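Local coordinates for ethanolamine utilization protein EutN/carboxysome structural protein Ccml (Halothece sp., PDB 6OWG) that probably forms pentamers that close the vertices of the carboxysome shell, at residues D[20-25]-D[72-77]; D[28-31]-D[35-38]; D[42-47]-D[67-72]. All coordinates share one frame; numbering follows the deposited sequence.

Contact 1. Residues D[20-25]-D[72-77]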
loop_
_atom_site.group_PDB
_atom_site.type_symbol
_atom_site.label_atom_id
_atom_site.label_comp_id
_atom_site.label_asym_id
_atom_site.label_seq_id
_atom_site.Cartn_x
_atom_site.Cartn_y
_atom_site.Cartn_z
ATOM N N THR D 20 69.552 -37.185 -57.724
ATOM C CA THR D 20 69.317 -38.601 -57.485
ATOM C C THR D 20 68.059 -39.063 -58.209
ATOM O O THR D 20 67.002 -38.432 -58.119
ATOM C CB THR D 20 69.195 -38.866 -55.984
ATOM O OG1 THR D 20 70.373 -38.395 -55.320
ATOM C CG2 THR D 20 69.038 -40.350 -55.700
ATOM N N GLY D 21 68.176 -40.173 -58.935
ATOM C CA GLY D 21 67.086 -40.686 -59.729
ATOM C C GLY D 21 67.020 -40.142 -61.134
ATOM O O GLY D 21 66.170 -40.588 -61.915
ATOM N N VAL D 22 67.890 -39.202 -61.483
ATOM C CA VAL D 22 67.937 -38.611 -62.812
ATOM C C VAL D 22 68.777 -39.518 -63.698
ATOM O O VAL D 22 69.960 -39.749 -63.423
ATOM C CB VAL D 22 68.514 -37.187 -62.768
ATOM C CG1 VAL D 22 68.742 -36.667 -64.165
ATOM C CG2 VAL D 22 67.586 -36.266 -62.002
ATOM N N LYS D 23 68.162 -40.045 -64.751
ATOM C CA LYS D 23 68.859 -40.895 -65.706
ATOM C C LYS D 23 69.591 -40.018 -66.711
ATOM O O LYS D 23 68.972 -39.186 -67.379
ATOM C CB LYS D 23 67.867 -41.822 -66.400
ATOM C CG LYS D 23 68.388 -42.493 -67.649
ATOM C CD LYS D 23 67.258 -43.171 -68.395
ATOM C CE LYS D 23 67.729 -43.734 -69.719
ATOM N NZ LYS D 23 66.599 -44.223 -70.549
ATOM N N LEU D 24 70.902 -40.200 -66.818
ATOM C CA LEU D 24 71.758 -39.339 -67.620
ATOM C C LEU D 24 72.183 -40.065 -68.885
ATOM O O LEU D 24 72.837 -41.110 -68.817
ATOM C CB LEU D 24 72.987 -38.906 -66.824
ATOM C CG LEU D 24 72.684 -38.301 -65.458
ATOM C CD1 LEU D 24 73.907 -38.353 -64.576
ATOM C CD2 LEU D 24 72.198 -36.883 -65.620
ATOM N N LEU D 25 71.819 -39.508 -70.030
ATOM C CA LEU D 25 72.140 -40.076 -71.327
ATOM C C LEU D 25 73.173 -39.219 -72.038
ATOM O O LEU D 25 73.076 -37.994 -72.081
ATOM C CB LEU D 25 70.884 -40.195 -72.193
ATOM C CG LEU D 25 69.898 -41.315 -71.890
ATOM C CD1 LEU D 25 68.863 -41.355 -72.979
ATOM C CD2 LEU D 25 70.622 -42.637 -71.797
ATOM N N ARG D 72 65.787 -29.091 -59.758
ATOM C CA ARG D 72 66.922 -29.926 -60.104
ATOM C C ARG D 72 67.887 -29.163 -60.999
ATOM O O ARG D 72 67.459 -28.447 -61.905
ATOM C CB ARG D 72 66.460 -31.191 -60.823
ATOM C CG ARG D 72 65.584 -32.088 -59.987
ATOM C CD ARG D 72 65.431 -33.443 -60.639
ATOM N NE ARG D 72 64.498 -34.294 -59.911
ATOM C CZ ARG D 72 64.860 -35.172 -58.984
ATOM N NH1 ARG D 72 63.945 -35.904 -58.369
ATOM N NH2 ARG D 72 66.138 -35.317 -58.672
ATOM N N PRO D 73 69.189 -29.294 -60.778
ATOM C CA PRO D 73 70.184 -28.550 -61.573
ATOM C C PRO D 73 70.434 -29.183 -62.937
ATOM O O PRO D 73 71.498 -29.729 -63.238
ATOM C CB PRO D 73 71.413 -28.591 -60.664
ATOM C CG PRO D 73 71.282 -29.864 -59.935
ATOM C CD PRO D 73 69.822 -30.083 -59.710
ATOM N N LEU D 74 69.432 -29.096 -63.804
ATOM C CA LEU D 74 69.464 -29.708 -65.124
ATOM C C LEU D 74 69.346 -28.625 -66.182
ATOM O O LEU D 74 68.506 -27.727 -66.063
ATOM C CB LEU D 74 68.330 -30.721 -65.279
ATOM C CG LEU D 74 68.345 -31.893 -64.303
ATOM C CD1 LEU D 74 67.005 -32.571 -64.291
ATOM C CD2 LEU D 74 69.420 -32.874 -64.686
ATOM N N ASP D 75 70.186 -28.707 -67.213
ATOM C CA ASP D 75 70.134 -27.768 -68.327
ATOM C C ASP D 75 69.930 -28.467 -69.664
ATOM O O ASP D 75 70.100 -27.836 -70.711
ATOM C CB ASP D 75 71.401 -26.908 -68.366
ATOM C CG ASP D 75 72.645 -27.712 -68.663
ATOM O OD1 ASP D 75 72.699 -28.884 -68.258
ATOM O OD2 ASP D 75 73.573 -27.176 -69.300
ATOM N N ALA D 76 69.575 -29.747 -69.652
ATOM C CA ALA D 76 69.315 -30.505 -70.865
ATOM C C ALA D 76 68.402 -31.664 -70.505
ATOM O O ALA D 76 68.541 -32.253 -69.433
ATOM C CB ALA D 76 70.609 -31.017 -71.501
ATOM N N MET D 77 67.472 -31.980 -71.401
ATOM C CA MET D 77 66.460 -32.986 -71.117
ATOM C C MET D 77 65.909 -33.528 -72.424
ATOM O O MET D 77 65.556 -32.753 -73.312
ATOM C CB MET D 77 65.329 -32.395 -70.275
ATOM C CG MET D 77 64.164 -33.322 -70.051
ATOM S SD MET D 77 63.117 -32.783 -68.701
ATOM C CE MET D 77 62.114 -31.561 -69.524
#
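Val22 and Arg72 pass each other in opposite directions, the valine methyl CG2 lying 3.8 Å from both the arginine shaft at Arg72 CD and the terminal Arg72 NH2, oblique to the guanidinium. The arginine chain is extended from CG to NE, with CG anti to its own carbonyl carbon (chi1 -63°), carrying the charged group past Val22 to Thr20. There Arg72 NH2 gives a weak hydrogen bond to Thr20 O, at 3.3 Å and bent to 132° at the hydrogen. The same nitrogen makes a second weak bond to Ser18 O, while NE holds the backbone oxygen of Tyr68, the stronger anchor of this side chain. The other methyl of Val22 meets Leu74 tip to tip, CG1 to CD2 at 3.9 Å. Pro73 centres an inverse gamma turn in which Leu74 N bonds to Arg72 O at 2.8 Å. An alanine in place of the arginine would take away the guanidinium and is likely to leave Tyr68 O without its NE donor, the carbonyls of Thr20 and Ser18 without their weaker one, and a gap beside Val22 CG2. Val22 also rests on Ala44, which a backbone hydrogen bond joins to Ala76, bringing strands 39-44 and 76-81 together. The contact thus joins two loops running into strands 24-30 and 76-81 at one end of a five-stranded antiparallel barrel, consistent with the OB-like fold of this family.

Contact 2. Residues D[28-31]-D[35-38]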
loop_
_atom_site.group_PDB
_atom_site.type_symbol
_atom_site.label_atom_id
_atom_site.label_comp_id
_atom_site.label_asym_id
_atom_site.label_seq_id
_atom_site.Cartn_x
_atom_site.Cartn_y
_atom_site.Cartn_z
ATOM N N GLN D 28 74.858 -37.632 -78.734
ATOM C CA GLN D 28 75.587 -36.921 -79.773
ATOM C C GLN D 28 74.593 -36.243 -80.703
ATOM O O GLN D 28 73.601 -36.854 -81.108
ATOM C CB GLN D 28 76.489 -37.861 -80.567
ATOM C CG GLN D 28 77.497 -37.143 -81.434
ATOM C CD GLN D 28 78.340 -38.091 -82.246
ATOM O OE1 GLN D 28 78.219 -39.308 -82.123
ATOM N NE2 GLN D 28 79.203 -37.540 -83.090
ATOM N N PHE D 29 74.862 -34.988 -81.038
ATOM C CA PHE D 29 73.962 -34.238 -81.897
ATOM C C PHE D 29 74.100 -34.682 -83.345
ATOM O O PHE D 29 75.197 -34.981 -83.821
ATOM C CB PHE D 29 74.235 -32.744 -81.774
ATOM C CG PHE D 29 73.814 -32.166 -80.464
ATOM C CD1 PHE D 29 72.492 -32.212 -80.070
ATOM C CD2 PHE D 29 74.739 -31.586 -79.617
ATOM C CE1 PHE D 29 72.104 -31.686 -78.858
ATOM C CE2 PHE D 29 74.350 -31.057 -78.405
ATOM C CZ PHE D 29 73.031 -31.108 -78.029
ATOM N N ILE D 30 72.972 -34.740 -84.035
ATOM C CA ILE D 30 72.910 -35.068 -85.452
ATOM C C ILE D 30 72.413 -33.838 -86.187
ATOM O O ILE D 30 71.651 -33.042 -85.636
ATOM C CB ILE D 30 71.991 -36.277 -85.710
ATOM C CG1 ILE D 30 70.675 -36.075 -84.977
ATOM C CG2 ILE D 30 72.644 -37.555 -85.251
ATOM C CD1 ILE D 30 69.703 -37.137 -85.186
ATOM N N ASP D 31 72.844 -33.675 -87.435
ATOM C CA ASP D 31 72.481 -32.472 -88.167
ATOM C C ASP D 31 71.094 -32.616 -88.794
ATOM O O ASP D 31 70.362 -33.577 -88.545
ATOM C CB ASP D 31 73.551 -32.131 -89.208
ATOM C CG ASP D 31 73.769 -33.231 -90.243
ATOM O OD1 ASP D 31 73.164 -34.317 -90.152
ATOM O OD2 ASP D 31 74.572 -33.001 -91.170
ATOM N N GLU D 35 73.577 -36.711 -90.303
ATOM C CA GLU D 35 74.945 -37.098 -89.996
ATOM C C GLU D 35 75.315 -36.644 -88.592
ATOM O O GLU D 35 74.788 -35.655 -88.081
ATOM C CB GLU D 35 75.917 -36.491 -91.010
ATOM C CG GLU D 35 75.728 -36.985 -92.435
ATOM C CD GLU D 35 76.103 -38.445 -92.613
ATOM O OE1 GLU D 35 77.033 -38.915 -91.923
ATOM O OE2 GLU D 35 75.467 -39.123 -93.447
ATOM N N LEU D 36 76.236 -37.377 -87.972
ATOM C CA LEU D 36 76.625 -37.102 -86.594
ATOM C C LEU D 36 77.525 -35.875 -86.530
ATOM O O LEU D 36 78.560 -35.817 -87.200
ATOM C CB LEU D 36 77.335 -38.313 -85.997
ATOM C CG LEU D 36 76.481 -39.548 -85.704
ATOM C CD1 LEU D 36 77.346 -40.794 -85.676
ATOM C CD2 LEU D 36 75.744 -39.390 -84.392
ATOM N N LEU D 37 77.130 -34.899 -85.725
ATOM C CA LEU D 37 77.945 -33.720 -85.487
ATOM C C LEU D 37 78.975 -34.004 -84.396
ATOM O O LEU D 37 78.730 -34.816 -83.500
ATOM C CB LEU D 37 77.069 -32.544 -85.069
ATOM C CG LEU D 37 76.039 -32.061 -86.084
ATOM C CD1 LEU D 37 75.098 -31.063 -85.446
ATOM C CD2 LEU D 37 76.742 -31.450 -87.276
ATOM N N PRO D 38 80.141 -33.343 -84.437
ATOM C CA PRO D 38 81.116 -33.472 -83.336
ATOM C C PRO D 38 80.762 -32.596 -82.137
ATOM O O PRO D 38 81.522 -31.721 -81.720
ATOM C CB PRO D 38 82.425 -33.048 -84.012
ATOM C CG PRO D 38 81.996 -32.050 -85.015
ATOM C CD PRO D 38 80.687 -32.550 -85.553
#
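Phe29 O accepts the backbone N-H of Leu37 at 2.7 Å, with 153° at the hydrogen. The other polar atom of Leu37 is held by a side chain: Gln28 NE2 donates to Leu37 O at 2.8 Å, coming in from above the carbonyl plane, while that oxygen lies close to the plane of the glutamine amide. Gln28 gets there because CG is anti to the backbone N (chi1 -167°) and the chain beyond it is straight. On its way it crosses Leu36 at about a right angle, so that Leu36 CD2 sits 3.6 Å from Gln28 CD, beside the amide. Ile30 and Leu36 form an antiparallel non-hydrogen-bonded pair on the same face of the strands, and their side chains meet through Ile30 CG2 and Leu36 CD2 at 3.7 Å. Leu37 lies alongside the backbone instead, its CD2 packed 3.8 Å from Asp31 CB. Next to the turn, Asp31 N bonds to Glu35 O at 2.8 Å, almost straight down the carbonyl, and Asp31 OD1 turns back into the loop, where it takes weak bonds from the backbone N of Asn33 and Gly34. Behind Phe29, Val57 and Ala4 tie the hairpin to the barrel. The chemistry implies a short hairpin held mainly by backbone bonds, with the Gln28 amide satisfying Leu37 O just before the chain turns its corner at Pro38.

Contact 3. Residues D[42-47]-D[67-72]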
loop_
_atom_site.group_PDB
_atom_site.type_symbol
_atom_site.label_atom_id
_atom_site.label_comp_id
_atom_site.label_asym_id
_atom_site.label_seq_id
_atom_site.Cartn_x
_atom_site.Cartn_y
_atom_site.Cartn_z
ATOM N N VAL D 42 74.929 -34.196 -72.250
ATOM C CA VAL D 42 74.428 -35.126 -71.248
ATOM C C VAL D 42 73.098 -34.574 -70.766
ATOM O O VAL D 42 73.032 -33.447 -70.264
ATOM C CB VAL D 42 75.416 -35.317 -70.088
ATOM C CG1 VAL D 42 74.823 -36.244 -69.044
ATOM C CG2 VAL D 42 76.734 -35.869 -70.601
ATOM N N ALA D 43 72.035 -35.352 -70.936
ATOM C CA ALA D 43 70.689 -34.874 -70.675
ATOM C C ALA D 43 69.940 -35.840 -69.776
ATOM O O ALA D 43 70.203 -37.043 -69.770
ATOM C CB ALA D 43 69.907 -34.680 -71.970
ATOM N N ALA D 44 69.007 -35.288 -69.008
ATOM C CA ALA D 44 68.043 -36.096 -68.282
ATOM C C ALA D 44 67.079 -36.756 -69.257
ATOM O O ALA D 44 66.779 -36.222 -70.326
ATOM C CB ALA D 44 67.273 -35.238 -67.283
ATOM N N ASP D 45 66.589 -37.935 -68.881
ATOM C CA ASP D 45 65.762 -38.760 -69.758
ATOM C C ASP D 45 64.492 -39.185 -69.031
ATOM O O ASP D 45 64.431 -40.284 -68.458
ATOM C CB ASP D 45 66.547 -39.974 -70.245
ATOM C CG ASP D 45 65.810 -40.756 -71.297
ATOM O OD1 ASP D 45 65.759 -40.289 -72.451
ATOM O OD2 ASP D 45 65.289 -41.841 -70.978
ATOM N N PRO D 46 63.455 -38.343 -69.028
ATOM C CA PRO D 46 62.164 -38.794 -68.488
ATOM C C PRO D 46 61.405 -39.681 -69.455
ATOM O O PRO D 46 60.718 -40.612 -69.022
ATOM C CB PRO D 46 61.410 -37.482 -68.226
ATOM C CG PRO D 46 62.396 -36.389 -68.472
ATOM C CD PRO D 46 63.408 -36.927 -69.409
ATOM N N VAL D 47 61.500 -39.406 -70.750
ATOM C CA VAL D 47 60.918 -40.239 -71.791
ATOM C C VAL D 47 61.927 -41.336 -72.082
ATOM O O VAL D 47 63.010 -41.050 -72.602
ATOM C CB VAL D 47 60.617 -39.419 -73.055
ATOM C CG1 VAL D 47 60.002 -40.290 -74.123
ATOM C CG2 VAL D 47 59.730 -38.241 -72.724
ATOM N N GLU D 67 57.822 -30.703 -64.063
ATOM C CA GLU D 67 57.234 -30.730 -62.714
ATOM C C GLU D 67 57.851 -31.754 -61.757
ATOM O O GLU D 67 57.457 -31.813 -60.590
ATOM C CB GLU D 67 55.695 -30.899 -62.718
ATOM C CG GLU D 67 55.079 -32.300 -62.864
ATOM C CD GLU D 67 54.542 -32.595 -64.259
ATOM O OE1 GLU D 67 54.785 -31.799 -65.190
ATOM O OE2 GLU D 67 53.882 -33.642 -64.426
ATOM N N TYR D 68 58.816 -32.551 -62.212
ATOM C CA TYR D 68 59.674 -33.290 -61.298
ATOM C C TYR D 68 61.147 -32.983 -61.516
ATOM O O TYR D 68 61.996 -33.595 -60.860
ATOM C CB TYR D 68 59.437 -34.801 -61.402
ATOM C CG TYR D 68 59.178 -35.334 -62.792
ATOM C CD1 TYR D 68 57.884 -35.616 -63.214
ATOM C CD2 TYR D 68 60.225 -35.580 -63.671
ATOM C CE1 TYR D 68 57.639 -36.112 -64.479
ATOM C CE2 TYR D 68 59.990 -36.079 -64.940
ATOM C CZ TYR D 68 58.694 -36.342 -65.336
ATOM O OH TYR D 68 58.449 -36.836 -66.595
ATOM N N HIS D 69 61.464 -32.059 -62.421
ATOM C CA HIS D 69 62.810 -31.534 -62.593
ATOM C C HIS D 69 62.902 -30.070 -62.192
ATOM O O HIS D 69 63.837 -29.384 -62.607
ATOM C CB HIS D 69 63.266 -31.696 -64.042
ATOM C CG HIS D 69 63.542 -33.109 -64.443
ATOM N ND1 HIS D 69 63.777 -33.474 -65.751
ATOM C CD2 HIS D 69 63.636 -34.245 -63.713
ATOM C CE1 HIS D 69 63.999 -34.774 -65.810
ATOM N NE2 HIS D 69 63.917 -35.266 -64.587
ATOM N N GLN D 70 61.955 -29.584 -61.383
ATOM C CA GLN D 70 61.747 -28.145 -61.234
ATOM C C GLN D 70 62.859 -27.480 -60.435
ATOM O O GLN D 70 63.309 -26.383 -60.785
ATOM C CB GLN D 70 60.396 -27.880 -60.576
ATOM C CG GLN D 70 59.250 -27.761 -61.554
ATOM C CD GLN D 70 57.936 -27.459 -60.867
ATOM O OE1 GLN D 70 57.836 -27.520 -59.643
ATOM N NE2 GLN D 70 56.919 -27.126 -61.653
ATOM N N ASN D 71 63.308 -28.112 -59.359
ATOM C CA ASN D 71 64.364 -27.558 -58.526
ATOM C C ASN D 71 65.654 -28.356 -58.662
ATOM O O ASN D 71 66.522 -28.309 -57.787
ATOM C CB ASN D 71 63.908 -27.493 -57.071
ATOM C CG ASN D 71 62.610 -26.727 -56.907
ATOM O OD1 ASN D 71 62.484 -25.592 -57.369
ATOM N ND2 ASN D 71 61.634 -27.347 -56.259
ATOM N N ARG D 72 65.787 -29.091 -59.758
ATOM C CA ARG D 72 66.922 -29.926 -60.104
ATOM C C ARG D 72 67.887 -29.163 -60.999
ATOM O O ARG D 72 67.459 -28.447 -61.905
ATOM C CB ARG D 72 66.460 -31.191 -60.823
ATOM C CG ARG D 72 65.584 -32.088 -59.987
ATOM C CD ARG D 72 65.431 -33.443 -60.639
ATOM N NE ARG D 72 64.498 -34.294 -59.911
ATOM C CZ ARG D 72 64.860 -35.172 -58.984
ATOM N NH1 ARG D 72 63.945 -35.904 -58.369
ATOM N NH2 ARG D 72 66.138 -35.317 -58.672
#
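Pro46 and Ala44 converge on a single corner of the His69 ring, and this is the tight part of the contact. His69 CE1 lies 3.5 Å from Pro46 CG and 3.6 Å from Ala44 CB, both approaching the ring obliquely. One ring face is lined by Tyr68 CE2, 4.0 Å above the plane and offset toward the rim, while Met77 and Leu74 of the same chain also pack against this side chain. The more open side is Tyr68, partly exposed, which touches Pro46 through its ring edge and hydroxyl alone: Pro46 CB lies close to the ring plane, 3.8 Å from Tyr68 CE2 and 3.4 Å from Tyr68 OH. Leu16 of a third subunit packs on both Pro46 and Tyr68, so this margin is shared with a neighbouring copy. Beyond it, Gln70 and Asn71 carry the type I turn from His69 to Arg72 into solvent, closed by a weak Arg72 N to His69 O bond. The arrangement is a connection between strands 54-59 and 76-81 packed over the end of strand 39-44, consistent with the OB-like barrel of the EutN/CcmL family.

How the contacts relate
Contacts 1 and 3 are neighbours, their centres about 5 Å apart, and share Arg72; contact 2 lies on the opposite side of the chain's centre, its centre more than 20 Å from theirs. Contact 3 is the buried one, apolar and built round rings, whereas contact 1 mixes apolar touches with an arginine reaching loop carbonyls. Contact 2, partly exposed, relies on backbone bonds between strands and one from a glutamine amide. Contacts 1 and 3 are bound together by the salt bridge between Lys23 and Asp45 and by Leu25 pairing with Ala43, on neighbouring strands of one sheet. Strand 24-30 enters contact 1 at its start and contact 2 at its end, linking the two ends of the barrel.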